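Local atomic coordinates of histidinol dehydrogenase (Elizabethkingia anophelis NUHP1, PDB entry 6AN0), a protein that probably catalyses the last two NAD-dependent oxidations of histidine biosynthesis, turning L-histidinol into L-histidine by way of L-histidinaldehyde, with zinc as cofactor. Residues A[12-17]-A[311-316]; A[245-250]-A[274-279]. All coordinates share one frame; numbering follows the deposited sequence.

Contact 1: A[12-17]-A[311-316]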
# COMPACT_ATOMS: atom_id res chain seq x y z
N TYR A 12 33.72 -3.03 -13.78
CA TYR A 12 33.35 -2.62 -15.13
C TYR A 12 33.73 -1.16 -15.31
O TYR A 12 33.26 -0.31 -14.55
CB TYR A 12 31.86 -2.83 -15.38
CG TYR A 12 31.35 -4.21 -15.01
CD1 TYR A 12 31.27 -5.22 -15.97
CD2 TYR A 12 30.97 -4.50 -13.71
CE1 TYR A 12 30.82 -6.49 -15.63
CE2 TYR A 12 30.51 -5.76 -13.37
CZ TYR A 12 30.43 -6.75 -14.33
OH TYR A 12 29.98 -8.00 -13.98
N ILE A 13 34.58 -0.86 -16.29
CA ILE A 13 35.14 0.47 -16.47
C ILE A 13 34.44 1.13 -17.66
O ILE A 13 34.70 0.77 -18.82
CB ILE A 13 36.66 0.44 -16.68
CG1 ILE A 13 37.34 -0.40 -15.60
CG2 ILE A 13 37.21 1.86 -16.69
CD1 ILE A 13 37.09 0.11 -14.18
N ASN A 14 33.61 2.13 -17.38
CA ASN A 14 32.86 2.87 -18.39
C ASN A 14 32.06 1.94 -19.31
O ASN A 14 32.25 1.93 -20.52
CB ASN A 14 33.78 3.75 -19.22
CG ASN A 14 34.62 4.70 -18.37
OD1 ASN A 14 35.85 4.64 -18.41
ND2 ASN A 14 33.97 5.57 -17.61
N PRO A 15 31.13 1.15 -18.75
CA PRO A 15 30.31 0.30 -19.61
C PRO A 15 29.37 1.15 -20.45
O PRO A 15 28.90 2.21 -20.00
CB PRO A 15 29.54 -0.58 -18.61
CG PRO A 15 29.46 0.25 -17.37
CD PRO A 15 30.73 1.06 -17.33
N PRO A 16 29.07 0.73 -21.67
CA PRO A 16 28.12 1.47 -22.49
C PRO A 16 26.71 1.39 -21.92
O PRO A 16 26.39 0.52 -21.10
CB PRO A 16 28.20 0.78 -23.86
CG PRO A 16 28.65 -0.61 -23.54
CD PRO A 16 29.58 -0.47 -22.36
N LEU A 17 25.86 2.31 -22.37
CA LEU A 17 24.46 2.31 -21.93
C LEU A 17 23.73 1.04 -22.34
O LEU A 17 22.73 0.69 -21.70
CB LEU A 17 23.73 3.53 -22.49
N GLY A 311 31.53 -3.35 -9.03
CA GLY A 311 32.08 -1.99 -9.00
C GLY A 311 32.15 -1.42 -10.40
O GLY A 311 32.68 -2.06 -11.32
N ILE A 312 31.60 -0.22 -10.57
CA ILE A 312 31.42 0.37 -11.89
C ILE A 312 31.96 1.79 -11.89
O ILE A 312 31.59 2.60 -11.03
CB ILE A 312 29.93 0.36 -12.30
CG1 ILE A 312 29.36 -1.06 -12.16
CG2 ILE A 312 29.76 0.89 -13.72
CD1 ILE A 312 27.86 -1.15 -12.31
N VAL A 313 32.82 2.10 -12.86
CA VAL A 313 33.30 3.46 -13.07
C VAL A 313 32.45 4.13 -14.14
O VAL A 313 32.29 3.61 -15.24
CB VAL A 313 34.79 3.49 -13.45
CG1 VAL A 313 35.22 4.92 -13.71
CG2 VAL A 313 35.62 2.88 -12.34
N LEU A 314 31.90 5.29 -13.80
CA LEU A 314 31.11 6.11 -14.71
C LEU A 314 31.62 7.54 -14.62
O LEU A 314 32.00 8.01 -13.55
CB LEU A 314 29.61 6.03 -14.35
CG LEU A 314 28.97 4.65 -14.48
CD1 LEU A 314 27.57 4.58 -13.83
CD2 LEU A 314 28.90 4.22 -15.96
N ASP A 315 31.61 8.26 -15.75
CA ASP A 315 32.43 9.46 -15.86
C ASP A 315 31.76 10.73 -15.34
O ASP A 315 32.26 11.82 -15.59
CB ASP A 315 32.89 9.66 -17.31
CG ASP A 315 31.75 9.82 -18.29
OD1 ASP A 315 30.58 9.97 -17.87
OD2 ASP A 315 32.02 9.79 -19.51
N SER A 316 30.64 10.62 -14.62
CA SER A 316 30.06 11.78 -13.97
C SER A 316 29.11 11.33 -12.87
O SER A 316 28.59 10.21 -12.90
CB SER A 316 29.32 12.69 -14.97
OG SER A 316 28.11 12.10 -15.39
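Tyr12 and Ile13 run parallel to Ile312 and Val313 as neighbouring strands, Tyr12 level with Ile312 and Ile13 with Val313, and three backbone hydrogen bonds zip them together. Tyr12 grips the partner strand at both its polar atoms: its N donates to Gly311 O (2.8 Å) and its O accepts from Val313 N (3.0 Å), while Ile312 CA adds a C-H...O contact to the same oxygen. The third bond, Asn14 N to Val313 O (2.9 Å), is more bent, 140° at the hydrogen, and its donor is tilted from the carbonyl plane where segment 12-17 leaves the sheet. Strand 10-13 is the outermost strand on this side of a six-stranded parallel sheet whose strands, numbered along the chain, lie across it in the order 1-4-3-2-5-6; its one neighbour within the chain is strand 310-313, almost 300 residues later.

On one face, the Tyr12 ring meets Ile312 obliquely, CD2 lying 4.1 Å from CG1. The Pro15 ring crosses the same isoleucine at about a right angle, setting CG 3.7 Å from CG2, the branch anti to the backbone N; Pro15 CD also reaches Leu314 CD2 at 3.9 Å. Leu23 of helix 20-23 packs on both Tyr12 and Pro15, and Phe323 of helix 317-327 on Ile312 and Leu314.

On the other face Ile13 and Val313 lie side by side, pointing the same way. The second torsion of Ile13 (chi2 -59°) folds CD1 toward the partner strand, 3.6 Å from Val313 CG2, and Leu282 of helix 279-293 touches both residues. The Asn14 amide lies alongside the strand end, ND2 3.5 Å from Val313 O without a hydrogen bond. Beyond it, Ser316 N-caps helix 317-327 through its OG, and Asp315 forms a salt bridge with Lys319.

Contact 2: A[245-250]-A[274-279]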
# COMPACT_ATOMS: atom_id res chain seq x y z
N VAL A 245 26.33 2.52 -3.52
CA VAL A 245 27.13 3.66 -3.08
C VAL A 245 27.60 4.42 -4.31
O VAL A 245 28.06 3.81 -5.28
CB VAL A 245 28.33 3.22 -2.23
CG1 VAL A 245 29.15 4.44 -1.75
CG2 VAL A 245 27.88 2.35 -1.07
N ILE A 246 27.51 5.75 -4.26
CA ILE A 246 28.09 6.64 -5.26
C ILE A 246 29.23 7.41 -4.59
O ILE A 246 29.02 8.08 -3.57
CB ILE A 246 27.05 7.60 -5.84
CG1 ILE A 246 25.91 6.82 -6.51
CG2 ILE A 246 27.72 8.56 -6.83
CD1 ILE A 246 24.84 7.72 -7.16
N ALA A 247 30.43 7.33 -5.17
CA ALA A 247 31.63 7.90 -4.55
C ALA A 247 32.41 8.73 -5.55
O ALA A 247 32.71 8.27 -6.65
CB ALA A 247 32.52 6.78 -3.99
N ASP A 248 32.78 9.96 -5.16
CA ASP A 248 33.69 10.76 -5.98
C ASP A 248 35.02 10.89 -5.24
O ASP A 248 35.28 10.16 -4.27
CB ASP A 248 33.04 12.11 -6.34
CG ASP A 248 32.84 13.03 -5.14
OD1 ASP A 248 33.31 12.71 -4.03
OD2 ASP A 248 32.21 14.10 -5.32
N THR A 249 35.88 11.80 -5.70
CA THR A 249 37.20 11.94 -5.11
C THR A 249 37.16 12.41 -3.66
O THR A 249 38.18 12.31 -2.96
CB THR A 249 38.06 12.90 -5.95
OG1 THR A 249 37.41 14.16 -6.03
CG2 THR A 249 38.26 12.35 -7.35
N THR A 250 36.03 12.91 -3.17
CA THR A 250 35.93 13.33 -1.77
C THR A 250 35.48 12.21 -0.85
O THR A 250 35.45 12.41 0.37
CB THR A 250 34.95 14.51 -1.61
OG1 THR A 250 33.60 14.05 -1.79
CG2 THR A 250 35.25 15.61 -2.61
N LEU A 274 28.93 -0.54 -6.18
CA LEU A 274 29.75 0.65 -6.00
C LEU A 274 29.92 1.36 -7.34
O LEU A 274 30.45 0.78 -8.30
CB LEU A 274 31.12 0.29 -5.41
CG LEU A 274 32.19 1.40 -5.34
CD1 LEU A 274 31.72 2.57 -4.48
CD2 LEU A 274 33.51 0.85 -4.81
N LEU A 275 29.45 2.61 -7.42
CA LEU A 275 29.63 3.47 -8.58
C LEU A 275 30.64 4.54 -8.20
O LEU A 275 30.48 5.20 -7.17
CB LEU A 275 28.31 4.13 -9.00
CG LEU A 275 27.09 3.23 -9.25
CD1 LEU A 275 25.92 4.09 -9.70
CD2 LEU A 275 27.40 2.16 -10.28
N THR A 276 31.70 4.70 -9.00
CA THR A 276 32.68 5.74 -8.73
C THR A 276 32.88 6.60 -9.97
O THR A 276 32.64 6.15 -11.10
CB THR A 276 34.06 5.17 -8.29
OG1 THR A 276 34.70 4.54 -9.40
CG2 THR A 276 33.90 4.16 -7.17
N THR A 277 33.31 7.85 -9.77
CA THR A 277 33.62 8.71 -10.90
C THR A 277 35.06 8.60 -11.38
O THR A 277 35.40 9.23 -12.39
CB THR A 277 33.31 10.19 -10.60
OG1 THR A 277 34.00 10.61 -9.42
CG2 THR A 277 31.81 10.40 -10.43
N ASP A 278 35.93 7.86 -10.70
CA ASP A 278 37.20 7.53 -11.34
C ASP A 278 37.74 6.21 -10.78
O ASP A 278 37.33 5.73 -9.72
CB ASP A 278 38.23 8.69 -11.25
CG ASP A 278 38.96 8.81 -9.90
OD1 ASP A 278 39.14 7.83 -9.16
OD2 ASP A 278 39.39 9.95 -9.60
N GLU A 279 38.68 5.65 -11.54
CA GLU A 279 39.18 4.31 -11.27
C GLU A 279 40.02 4.25 -10.00
O GLU A 279 40.06 3.20 -9.34
CB GLU A 279 39.98 3.83 -12.48
CG GLU A 279 40.17 2.34 -12.58
CD GLU A 279 40.68 1.94 -13.95
OE1 GLU A 279 40.84 0.73 -14.21
OE2 GLU A 279 40.91 2.86 -14.77
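A beta-alpha-beta unit, strand 242-247, helix 253-264 and strand 271-276, brings Val245-Ala247 beside Leu274-Thr276 as adjacent parallel strands, 20° apart in direction. Leu275 bonds through both its backbone polar atoms: its N donates almost straight to Val245 O (2.8 Å, 174° at the hydrogen), and its O accepts from Ala247 N (2.9 Å). A longer bond, Thr277 N to Ala247 O (3.2 Å), carries the pairing just beyond the strands.

Leu274 CG stands anti to the backbone N (chi1 171°), and CD1 turns back to within 4.1 Å of Val245 CB, the two side chains meeting obliquely; Val256 of the connecting helix touches both. On the reverse face Ile246 CG1 meets Leu275 CD1 at 4.2 Å, beneath helix 317-327, which supplies Cys320 and Ile321 to Ile246 and Phe323 to Leu275.

Past the strands polar side chains take over, but bond within their own segment or outside both. Thr250 N, meeting Asp248 OD1 from above the carboxylate plane, closes an Asx turn; Thr250 OG1 (2.6 Å) adds a bond on the syn lone pair. Across the segments Thr277 OG1 lies 3.6 Å from Asp248 CB, and Thr249 CG2 3.5 Å from Asp278 OD2, while Asp278 OD1 caps helix 279-293 at Ile281 N. Helices on both faces of a parallel sheet built from such crossovers make a three-layer alpha/beta/alpha sandwich.

In the fold
Both contacts belong to one six-stranded parallel sheet and meet directly: Ile312 of contact 1 is the bridge to contact 2, its N probably hydrogen-bonded to Leu274 O and its O to Thr276 N, so strands 10-13, 310-313, 271-276 and 242-247 follow one another. Contact 2 is buried and links strands close in the chain through a crossover helix, whereas contact 1 is partly exposed and closes a long loop around it. Helices 279-293 and 317-327 flank both. Aliphatic packing dominates in the interior pair; at the sheet edge an aromatic ring and a proline join it. Contact 1 lies away from the annotated sites, while the side chain of Val245 in contact 2 is about 12 Å from a bound zinc ion.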